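Local coordinates for peptidoglycan D,D-transpeptidase PbpA (Mycobacterium tuberculosis, PDB 3UPN), which probably cross-links the peptide stems of cell-wall peptidoglycan as a penicillin-binding serine transpeptidase and takes part in regulating cell length, at residues A[388-393]-A[416-421]. Sequence-based numbering, arbitrary orientation.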
loop_
_atom_site.group_PDB
_atom_site.type_symbol
_atom_site.label_atom_id
_atom_site.label_comp_id
_atom_site.label_asym_id
_atom_site.label_seq_id
_atom_site.Cartn_x
_atom_site.Cartn_y
_atom_site.Cartn_z
ATOM N N PRO A 388 -13.496 13.791 -14.883
ATOM C CA PRO A 388 -14.637 14.708 -14.975
ATOM C C PRO A 388 -15.797 14.295 -14.068
ATOM O O PRO A 388 -16.222 13.139 -14.089
ATOM C CB PRO A 388 -15.048 14.621 -16.455
ATOM C CG PRO A 388 -14.381 13.384 -16.980
ATOM C CD PRO A 388 -13.117 13.252 -16.200
ATOM N N GLY A 389 -16.285 15.239 -13.265
ATOM C CA GLY A 389 -17.416 14.985 -12.363
ATOM C C GLY A 389 -17.084 14.164 -11.123
ATOM O O GLY A 389 -17.968 13.865 -10.310
ATOM N N VAL A 390 -15.811 13.795 -10.982
ATOM C CA VAL A 390 -15.329 13.123 -9.784
ATOM C C VAL A 390 -14.407 14.042 -8.994
ATOM O O VAL A 390 -13.429 14.561 -9.529
ATOM C CB VAL A 390 -14.594 11.789 -10.101
ATOM C CG1 VAL A 390 -14.025 11.183 -8.832
ATOM C CG2 VAL A 390 -15.538 10.798 -10.775
ATOM N N GLN A 391 -14.733 14.236 -7.718
ATOM C CA GLN A 391 -13.871 14.981 -6.811
ATOM C C GLN A 391 -12.910 14.060 -6.050
ATOM O O GLN A 391 -13.327 13.101 -5.394
ATOM C CB GLN A 391 -14.716 15.806 -5.840
ATOM C CG GLN A 391 -13.968 16.929 -5.142
ATOM C CD GLN A 391 -14.858 17.700 -4.190
ATOM O OE1 GLN A 391 -15.458 17.124 -3.276
ATOM N NE2 GLN A 391 -14.957 19.017 -4.402
ATOM N N ILE A 392 -11.622 14.372 -6.140
ATOM C CA ILE A 392 -10.578 13.595 -5.488
ATOM C C ILE A 392 -9.994 14.397 -4.326
ATOM O O ILE A 392 -9.701 15.585 -4.475
ATOM C CB ILE A 392 -9.450 13.195 -6.510
ATOM C CG1 ILE A 392 -10.026 12.297 -7.619
ATOM C CG2 ILE A 392 -8.271 12.549 -5.800
ATOM C CD1 ILE A 392 -9.093 12.015 -8.810
ATOM N N ALA A 393 -9.852 13.757 -3.165
ATOM C CA ALA A 393 -9.072 14.335 -2.075
ATOM C C ALA A 393 -7.695 13.685 -2.092
ATOM O O ALA A 393 -7.595 12.461 -2.178
ATOM C CB ALA A 393 -9.756 14.109 -0.760
ATOM N N ALA A 416 -4.570 9.274 -1.880
ATOM C CA ALA A 416 -5.822 9.878 -2.275
ATOM C C ALA A 416 -7.023 9.000 -1.988
ATOM O O ALA A 416 -6.888 7.795 -1.774
ATOM C CB ALA A 416 -5.776 10.247 -3.752
ATOM N N PHE A 417 -8.195 9.625 -1.970
ATOM C CA PHE A 417 -9.461 8.904 -1.944
ATOM C C PHE A 417 -10.515 9.607 -2.793
ATOM O O PHE A 417 -10.404 10.798 -3.050
ATOM C CB PHE A 417 -9.927 8.613 -0.511
ATOM C CG PHE A 417 -10.196 9.842 0.338
ATOM C CD1 PHE A 417 -11.458 10.432 0.351
ATOM C CD2 PHE A 417 -9.201 10.373 1.151
ATOM C CE1 PHE A 417 -11.723 11.556 1.151
ATOM C CE2 PHE A 417 -9.448 11.492 1.953
ATOM C CZ PHE A 417 -10.714 12.079 1.956
ATOM N N ALA A 418 -11.520 8.862 -3.252
ATOM C CA ALA A 418 -12.525 9.414 -4.158
ATOM C C ALA A 418 -13.740 8.498 -4.275
ATOM O O ALA A 418 -13.618 7.299 -4.048
ATOM C CB ALA A 418 -11.919 9.661 -5.535
ATOM N N PRO A 419 -14.922 9.066 -4.593
ATOM C CA PRO A 419 -15.231 10.504 -4.602
ATOM C C PRO A 419 -15.121 11.065 -3.184
ATOM O O PRO A 419 -15.493 10.384 -2.237
ATOM C CB PRO A 419 -16.683 10.548 -5.090
ATOM C CG PRO A 419 -16.871 9.269 -5.842
ATOM C CD PRO A 419 -16.073 8.267 -5.044
ATOM N N ALA A 420 -14.598 12.279 -3.032
ATOM C CA ALA A 420 -14.313 12.827 -1.703
ATOM C C ALA A 420 -15.549 12.895 -0.798
ATOM O O ALA A 420 -15.440 12.782 0.427
ATOM C CB ALA A 420 -13.667 14.189 -1.823
ATOM N N GLN A 421 -16.713 13.054 -1.426
ATOM C CA GLN A 421 -18.006 13.226 -0.754
ATOM C C GLN A 421 -18.552 11.931 -0.161
ATOM O O GLN A 421 -19.164 11.949 0.910
ATOM C CB GLN A 421 -19.037 13.834 -1.729
ATOM C CG GLN A 421 -19.031 13.236 -3.179
ATOM C CD GLN A 421 -17.948 13.838 -4.102
ATOM O OE1 GLN A 421 -17.078 14.591 -3.657
ATOM N NE2 GLN A 421 -18.014 13.506 -5.395
#
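Ala393 and Phe417 grip each other through both of their backbone groups: Ala393 N donates to Phe417 O at 3.0 Å, and Phe417 N returns the bond to Ala393 O at 2.9 Å, making an antiparallel hydrogen-bonded pair. A third bond follows beyond the regular pairing. Past the cis peptide before Pro419, Ala420 N donates to Gln391 O at 2.8 Å, with the donor tilted 33° from the carbonyl plane. That same oxygen also receives a CA-H...O contact from Pro419, so two neighbouring residues close on one carbonyl.

The Phe417 side chain lies back over its strand partner. With CG set between the backbone N and the carbonyl carbon (chi1 62°), the ring presents a face to the methyl of Ala393, a CH-pi contact in which Ala393 CB sits 3.8 Å from the ring centroid, nearer the CZ rim than the middle. Ala420 CB packs against Ala393 CB at 4.1 Å, and helix 364-380 covers this side through Met374, Thr371 and Val375. Ile392 faces the other way. Ile392 CG1 meets Ala418 CB at 3.9 Å while its CG2 rests on the methyl of Ala416, and Val390 CG1 extends the apolar row along Ala418; Ile454 and Leu458 of helix 446-458 lie against this group.

Here strand 393-399 begins, the edge strand beside 411-418 in the five-stranded antiparallel sheet, with helices on its two faces, as in the transpeptidase domain of the penicillin-binding protein and serine beta-lactamase fold.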